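Local coordinates for conserved hypothetical protein BatB (Bacteroides thetaiotaomicron, PDB 3IBS) that is of uncharacterised function but carries a magnesium-binding von Willebrand factor type A domain, the part modelled here, within a longer, probably membrane-anchored protein, at residues A[36-41]-A[77-82]; A[61-66]-A[85-90]. One frame throughout, in Å; residues are numbered along the deposited sequence. Where two conformers were deposited one is given.

Contact 1: A[36-41]-A[77-82]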
loop_
_atom_site.group_PDB
_atom_site.type_symbol
_atom_site.label_atom_id
_atom_site.label_comp_id
_atom_site.label_asym_id
_atom_site.label_seq_id
_atom_site.Cartn_x
_atom_site.Cartn_y
_atom_site.Cartn_z
ATOM N N LYS A 36 -0.155 -15.935 6.915
ATOM C CA LYS A 36 1.015 -16.763 6.614
ATOM C C LYS A 36 1.555 -17.426 7.888
ATOM O O LYS A 36 1.863 -18.622 7.889
ATOM C CB LYS A 36 2.112 -15.923 5.955
ATOM C CG LYS A 36 3.480 -16.660 5.750
ATOM C CD LYS A 36 3.357 -17.778 4.722
ATOM C CE LYS A 36 4.688 -18.500 4.484
ATOM N NZ LYS A 36 4.604 -19.349 3.228
ATOM N N ALA A 37 1.655 -16.676 8.979
ATOM C CA ALA A 37 2.077 -17.286 10.243
ATOM C C ALA A 37 1.139 -18.422 10.665
ATOM O O ALA A 37 1.583 -19.456 11.125
ATOM C CB ALA A 37 2.144 -16.234 11.344
ATOM N N LYS A 38 -0.160 -18.221 10.533
ATOM C CA LYS A 38 -1.115 -19.256 10.918
ATOM C C LYS A 38 -0.970 -20.517 10.065
ATOM O O LYS A 38 -0.963 -21.638 10.571
ATOM C CB LYS A 38 -2.557 -18.696 10.884
ATOM C CG LYS A 38 -2.803 -17.711 12.012
ATOM C CD LYS A 38 -3.979 -16.777 11.779
ATOM C CE LYS A 38 -5.314 -17.475 11.790
ATOM N NZ LYS A 38 -6.360 -16.439 12.002
ATOM N N ARG A 39 -0.797 -20.324 8.766
ATOM C CA ARG A 39 -0.629 -21.439 7.860
ATOM C C ARG A 39 0.648 -22.209 8.161
ATOM O O ARG A 39 0.643 -23.445 8.094
ATOM C CB ARG A 39 -0.664 -20.948 6.407
ATOM C CG ARG A 39 -2.058 -20.432 6.051
ATOM C CD ARG A 39 -2.103 -19.960 4.616
ATOM N NE ARG A 39 -3.432 -19.462 4.315
ATOM C CZ ARG A 39 -3.815 -19.017 3.127
ATOM N NH1 ARG A 39 -2.958 -18.986 2.108
ATOM N NH2 ARG A 39 -5.054 -18.591 2.979
ATOM N N LEU A 40 1.718 -21.490 8.522
ATOM C CA LEU A 40 2.976 -22.116 8.929
ATOM C C LEU A 40 2.796 -22.919 10.228
ATOM O O LEU A 40 3.320 -24.027 10.349
ATOM C CB LEU A 40 4.079 -21.064 9.141
ATOM C CG LEU A 40 5.493 -21.542 9.547
ATOM C CD1 LEU A 40 6.543 -20.510 9.090
ATOM C CD2 LEU A 40 5.648 -21.798 11.050
ATOM N N ILE A 41 2.081 -22.337 11.197
ATOM C CA ILE A 41 1.853 -23.014 12.479
ATOM C C ILE A 41 1.047 -24.311 12.301
ATOM O O ILE A 41 1.334 -25.333 12.916
ATOM C CB ILE A 41 1.146 -22.093 13.483
ATOM C CG1 ILE A 41 2.080 -20.928 13.888
ATOM C CG2 ILE A 41 0.697 -22.898 14.737
ATOM C CD1 ILE A 41 1.312 -19.728 14.469
HETATM N N MSE A 77 -8.014 -25.601 15.574
HETATM C CA MSE A 77 -9.217 -24.773 15.605
HETATM C C MSE A 77 -9.059 -23.514 16.492
HETATM O O MSE A 77 -9.720 -22.506 16.251
HETATM C CB MSE A 77 -10.467 -25.601 15.935
HETATM C CG MSE A 77 -10.730 -25.820 17.387
HETATM SE SE MSE A 77 -11.791 -24.378 18.146
HETATM C CE MSE A 77 -12.610 -25.382 19.618
ATOM N N PHE A 78 -8.170 -23.573 17.489
ATOM C CA PHE A 78 -7.795 -22.374 18.275
ATOM C C PHE A 78 -6.976 -21.376 17.440
ATOM O O PHE A 78 -7.031 -20.165 17.634
ATOM C CB PHE A 78 -7.006 -22.780 19.530
ATOM C CG PHE A 78 -7.895 -23.146 20.703
ATOM C CD1 PHE A 78 -8.806 -24.207 20.617
ATOM C CD2 PHE A 78 -7.834 -22.426 21.884
ATOM C CE1 PHE A 78 -9.644 -24.549 21.703
ATOM C CE2 PHE A 78 -8.664 -22.759 22.959
ATOM C CZ PHE A 78 -9.579 -23.813 22.853
ATOM N N LEU A 79 -6.227 -21.923 16.498
ATOM C CA LEU A 79 -5.429 -21.139 15.576
ATOM C C LEU A 79 -6.337 -20.279 14.718
ATOM O O LEU A 79 -6.105 -19.087 14.564
ATOM C CB LEU A 79 -4.615 -22.098 14.698
ATOM C CG LEU A 79 -3.542 -21.611 13.752
ATOM C CD1 LEU A 79 -2.510 -20.747 14.472
ATOM C CD2 LEU A 79 -2.895 -22.819 13.096
ATOM N N GLU A 80 -7.404 -20.889 14.200
ATOM C CA GLU A 80 -8.313 -20.215 13.271
ATOM C C GLU A 80 -8.981 -18.962 13.855
ATOM O O GLU A 80 -9.254 -17.995 13.131
ATOM C CB GLU A 80 -9.344 -21.227 12.711
ATOM C CG GLU A 80 -10.718 -20.655 12.325
ATOM C CD GLU A 80 -11.653 -20.451 13.537
ATOM O OE1 GLU A 80 -11.651 -21.295 14.481
ATOM O OE2 GLU A 80 -12.396 -19.437 13.534
ATOM N N SER A 81 -9.239 -18.966 15.159
ATOM C CA SER A 81 -9.927 -17.842 15.794
ATOM C C SER A 81 -8.999 -16.630 16.083
ATOM O O SER A 81 -9.466 -15.566 16.502
ATOM C CB SER A 81 -10.626 -18.319 17.073
ATOM O OG SER A 81 -9.707 -18.375 18.164
ATOM N N ILE A 82 -7.695 -16.787 15.852
ATOM C CA ILE A 82 -6.731 -15.724 16.128
ATOM C C ILE A 82 -6.860 -14.529 15.161
ATOM O O ILE A 82 -6.839 -14.703 13.948
ATOM C CB ILE A 82 -5.270 -16.268 16.150
ATOM C CG1 ILE A 82 -5.098 -17.247 17.330
ATOM C CG2 ILE A 82 -4.252 -15.108 16.227
ATOM C CD1 ILE A 82 -3.784 -17.984 17.374
HETATM O O HOH W 1 -8.303 -17.632 10.513
#
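Lys38 and Leu79 lie side by side between two helices, their side chains pointing opposite ways and overlapping along their lengths. The aliphatic part of Lys38 does the apolar work: its CG is 3.9 Å from CD1 of Leu79. The chain then bends at its third torsion (chi3 68°), which carries the amine round to the C-terminal end of helix 72-80. There Lys38 NZ donates a hydrogen bond of 2.7 Å to Ile82 O, in the carbonyl plane and with a C=O...N angle of 145°. A second bond from the same nitrogen, to Glu80 O, is weak at 3.5 Å, but one water backs it up by accepting from NZ and donating to Glu80 O. The positive charge thus meets carbonyl oxygens where the chain leaves the helix, an end whose dipole would probably favour a cation. With an alanine here, Ile82 O would probably lose its amine donor and the bridging water one of its two partners. Helices 33-46 and 72-80 pack here on the same side of the central sheet of the von Willebrand factor type A fold, a Rossmann-like alpha/beta domain. Deeper in, Ile41 meets Leu79 at a slant. With CG anti to the backbone nitrogen (chi1 -172°), the Leu79 branch is swung across to helix 33-46, where both methyls come to 3.9 Å from Ile41 CG2, while CD2 also rests 3.4 Å from Lys38 O. Ile41, Leu79 and Ile82 all touch Met55 of strand 52-58, and Ile41 and Ile82 reach Leu18 of strand 13-19.

Contact 2: A[61-66]-A[85-90]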
loop_
_atom_site.group_PDB
_atom_site.type_symbol
_atom_site.label_atom_id
_atom_site.label_comp_id
_atom_site.label_asym_id
_atom_site.label_seq_id
_atom_site.Cartn_x
_atom_site.Cartn_y
_atom_site.Cartn_z
ATOM N N ASP A 61 0.046 -6.369 25.182
ATOM C CA ASP A 61 0.036 -7.375 26.252
ATOM C C ASP A 61 0.193 -8.755 25.617
ATOM O O ASP A 61 0.086 -8.887 24.385
ATOM C CB ASP A 61 -1.307 -7.350 27.019
ATOM C CG ASP A 61 -1.542 -6.033 27.787
ATOM O OD1 ASP A 61 -0.585 -5.496 28.398
ATOM O OD2 ASP A 61 -2.695 -5.527 27.773
ATOM N N ALA A 62 0.399 -9.778 26.451
ATOM C CA ALA A 62 0.429 -11.170 26.013
ATOM C C ALA A 62 -0.572 -12.012 26.795
ATOM O O ALA A 62 -0.713 -11.834 27.980
ATOM C CB ALA A 62 1.828 -11.760 26.180
ATOM N N PHE A 63 -1.234 -12.954 26.131
ATOM C CA PHE A 63 -2.036 -13.929 26.845
ATOM C C PHE A 63 -1.993 -15.312 26.212
ATOM O O PHE A 63 -1.638 -15.461 25.043
ATOM C CB PHE A 63 -3.476 -13.415 27.102
ATOM C CG PHE A 63 -4.412 -13.512 25.921
ATOM C CD1 PHE A 63 -5.088 -14.707 25.633
ATOM C CD2 PHE A 63 -4.679 -12.391 25.138
ATOM C CE1 PHE A 63 -5.994 -14.793 24.541
ATOM C CE2 PHE A 63 -5.580 -12.464 24.050
ATOM C CZ PHE A 63 -6.234 -13.665 23.753
ATOM N N THR A 64 -2.348 -16.313 27.009
ATOM C CA THR A 64 -2.384 -17.691 26.574
ATOM C C THR A 64 -3.601 -17.948 25.714
ATOM O O THR A 64 -4.741 -17.826 26.182
ATOM C CB THR A 64 -2.442 -18.639 27.797
ATOM O OG1 THR A 64 -1.248 -18.459 28.579
ATOM C CG2 THR A 64 -2.548 -20.121 27.331
ATOM N N GLN A 65 -3.366 -18.325 24.468
ATOM C CA GLN A 65 -4.462 -18.612 23.530
ATOM C C GLN A 65 -4.780 -20.086 23.621
ATOM O O GLN A 65 -5.928 -20.466 23.628
ATOM C CB GLN A 65 -4.090 -18.207 22.087
ATOM C CG GLN A 65 -5.034 -18.743 20.946
ATOM C CD GLN A 65 -6.351 -17.982 20.868
ATOM O OE1 GLN A 65 -6.558 -16.999 21.599
ATOM N NE2 GLN A 65 -7.252 -18.425 19.983
ATOM N N LEU A 66 -3.749 -20.910 23.724
ATOM C CA LEU A 66 -3.902 -22.357 23.816
ATOM C C LEU A 66 -2.962 -22.898 24.898
ATOM O O LEU A 66 -1.751 -22.788 24.768
ATOM C CB LEU A 66 -3.610 -23.011 22.461
ATOM C CG LEU A 66 -3.626 -24.546 22.402
ATOM C CD1 LEU A 66 -5.080 -25.091 22.378
ATOM C CD2 LEU A 66 -2.828 -25.030 21.206
ATOM N N SER A 85 -7.951 -8.268 16.873
ATOM C CA SER A 85 -8.989 -7.800 17.802
ATOM C C SER A 85 -8.994 -8.560 19.143
ATOM O O SER A 85 -9.584 -8.091 20.114
ATOM C CB SER A 85 -10.360 -7.851 17.138
ATOM O OG SER A 85 -10.643 -9.177 16.748
ATOM N N LEU A 86 -8.311 -9.704 19.224
ATOM C CA LEU A 86 -8.138 -10.365 20.531
ATOM C C LEU A 86 -7.441 -9.469 21.574
ATOM O O LEU A 86 -7.666 -9.625 22.766
ATOM C CB LEU A 86 -7.365 -11.683 20.392
ATOM C CG LEU A 86 -8.068 -12.777 19.598
ATOM C CD1 LEU A 86 -7.104 -13.958 19.446
ATOM C CD2 LEU A 86 -9.413 -13.178 20.264
ATOM N N ILE A 87 -6.568 -8.569 21.118
ATOM C CA ILE A 87 -5.855 -7.644 22.018
ATOM C C ILE A 87 -5.954 -6.221 21.483
ATOM O O ILE A 87 -5.476 -5.928 20.387
ATOM C CB ILE A 87 -4.352 -8.015 22.164
ATOM C CG1 ILE A 87 -4.183 -9.440 22.700
ATOM C CG2 ILE A 87 -3.614 -6.991 23.071
ATOM C CD1 ILE A 87 -2.767 -9.961 22.604
ATOM N N SER A 88 -6.552 -5.325 22.261
ATOM C CA SER A 88 -6.676 -3.924 21.825
ATOM C C SER A 88 -5.443 -3.051 22.123
ATOM O O SER A 88 -5.094 -2.204 21.317
ATOM C CB SER A 88 -7.947 -3.278 22.381
ATOM O OG SER A 88 -8.008 -3.464 23.779
ATOM N N LYS A 89 -4.791 -3.254 23.265
ATOM C CA LYS A 89 -3.560 -2.527 23.596
ATOM C C LYS A 89 -2.457 -2.815 22.572
ATOM O O LYS A 89 -2.067 -3.973 22.370
ATOM C CB LYS A 89 -3.087 -2.910 24.997
ATOM C CG LYS A 89 -1.754 -2.320 25.399
ATOM C CD LYS A 89 -1.497 -2.505 26.880
ATOM C CE LYS A 89 -0.107 -2.023 27.276
ATOM N NZ LYS A 89 0.076 -2.096 28.764
ATOM N N GLN A 90 -1.952 -1.766 21.922
ATOM C CA GLN A 90 -0.939 -1.983 20.893
ATOM C C GLN A 90 0.482 -1.961 21.472
ATOM O O GLN A 90 0.700 -1.493 22.583
ATOM C CB GLN A 90 -1.157 -1.063 19.671
ATOM C CG GLN A 90 -2.441 -1.457 18.850
ATOM C CD GLN A 90 -2.442 -2.958 18.436
ATOM O OE1 GLN A 90 -1.635 -3.374 17.591
ATOM N NE2 GLN A 90 -3.355 -3.756 19.023
#
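Ile87 CG1 sits at the edge of the Phe63 ring, near its plane, 3.6 Å from Phe63 CE2. In the von Willebrand factor type A fold of this chain, strand 62-69 is an outermost strand of the mixed sheet, and the loop 85-90 passes beside it, the touching parts running nearly antiparallel (170° between their end-to-end directions). The Leu86 side chain runs roughly perpendicular to that of Phe63, its CB 4.1 Å from Phe63 CZ, and its CD1 lies 3.8 Å from Gln65 OE1. Phe63 CG stands between the backbone nitrogen and carbonyl carbon (chi1 79°), a setting that brings the ring against the loop. Farther along, Ile87 CD1 lies 3.5 Å from Asp61 O. At that end the fully extended Lys89 crosses Asp61 at roughly a right angle. Their salt bridge is loose, a weak bond of 3.5 Å from Lys89 NZ to Asp61 OD1, and it is the methylene CD of Lys89 that comes closer to the carboxylate, 3.4 Å from Asp61 OD2.

Outside this shell, backbone bonds tie Phe63 to Val57 and Lys89 to Gly60, while Leu86 and Ile87 both touch Ile20, next to the magnesium ligand Ser21. A classic beta bulge sets Gln65 and Leu66 together opposite Met55 of strand 52-58, and the Gln65 amide is held by a hydrogen bond from its NE2 to Phe78 O.

Overall arrangement
Contacts 1 and 2 have centres 14 Å apart within one von Willebrand factor type A domain, and their segments alternate along the chain: 36-41, 61-66, 77-82, 85-90. Contact 1 is buried and joins helices 33-46 and 72-80; contact 2 lies at the surface, between strand 62-69 and the loop that follows helix 72-80. They meet directly through Gln65 and where the Leu66 side chain packs on Phe78. Helix 72-80 is therefore packed against helix 33-46 and the edge strand alike. The side chains of Ile82 and Ile87 lie about 13 and 11 Å from the bound magnesium ion, so both contacts flank the Ser21 and Ser23 metal site without supplying its ligands.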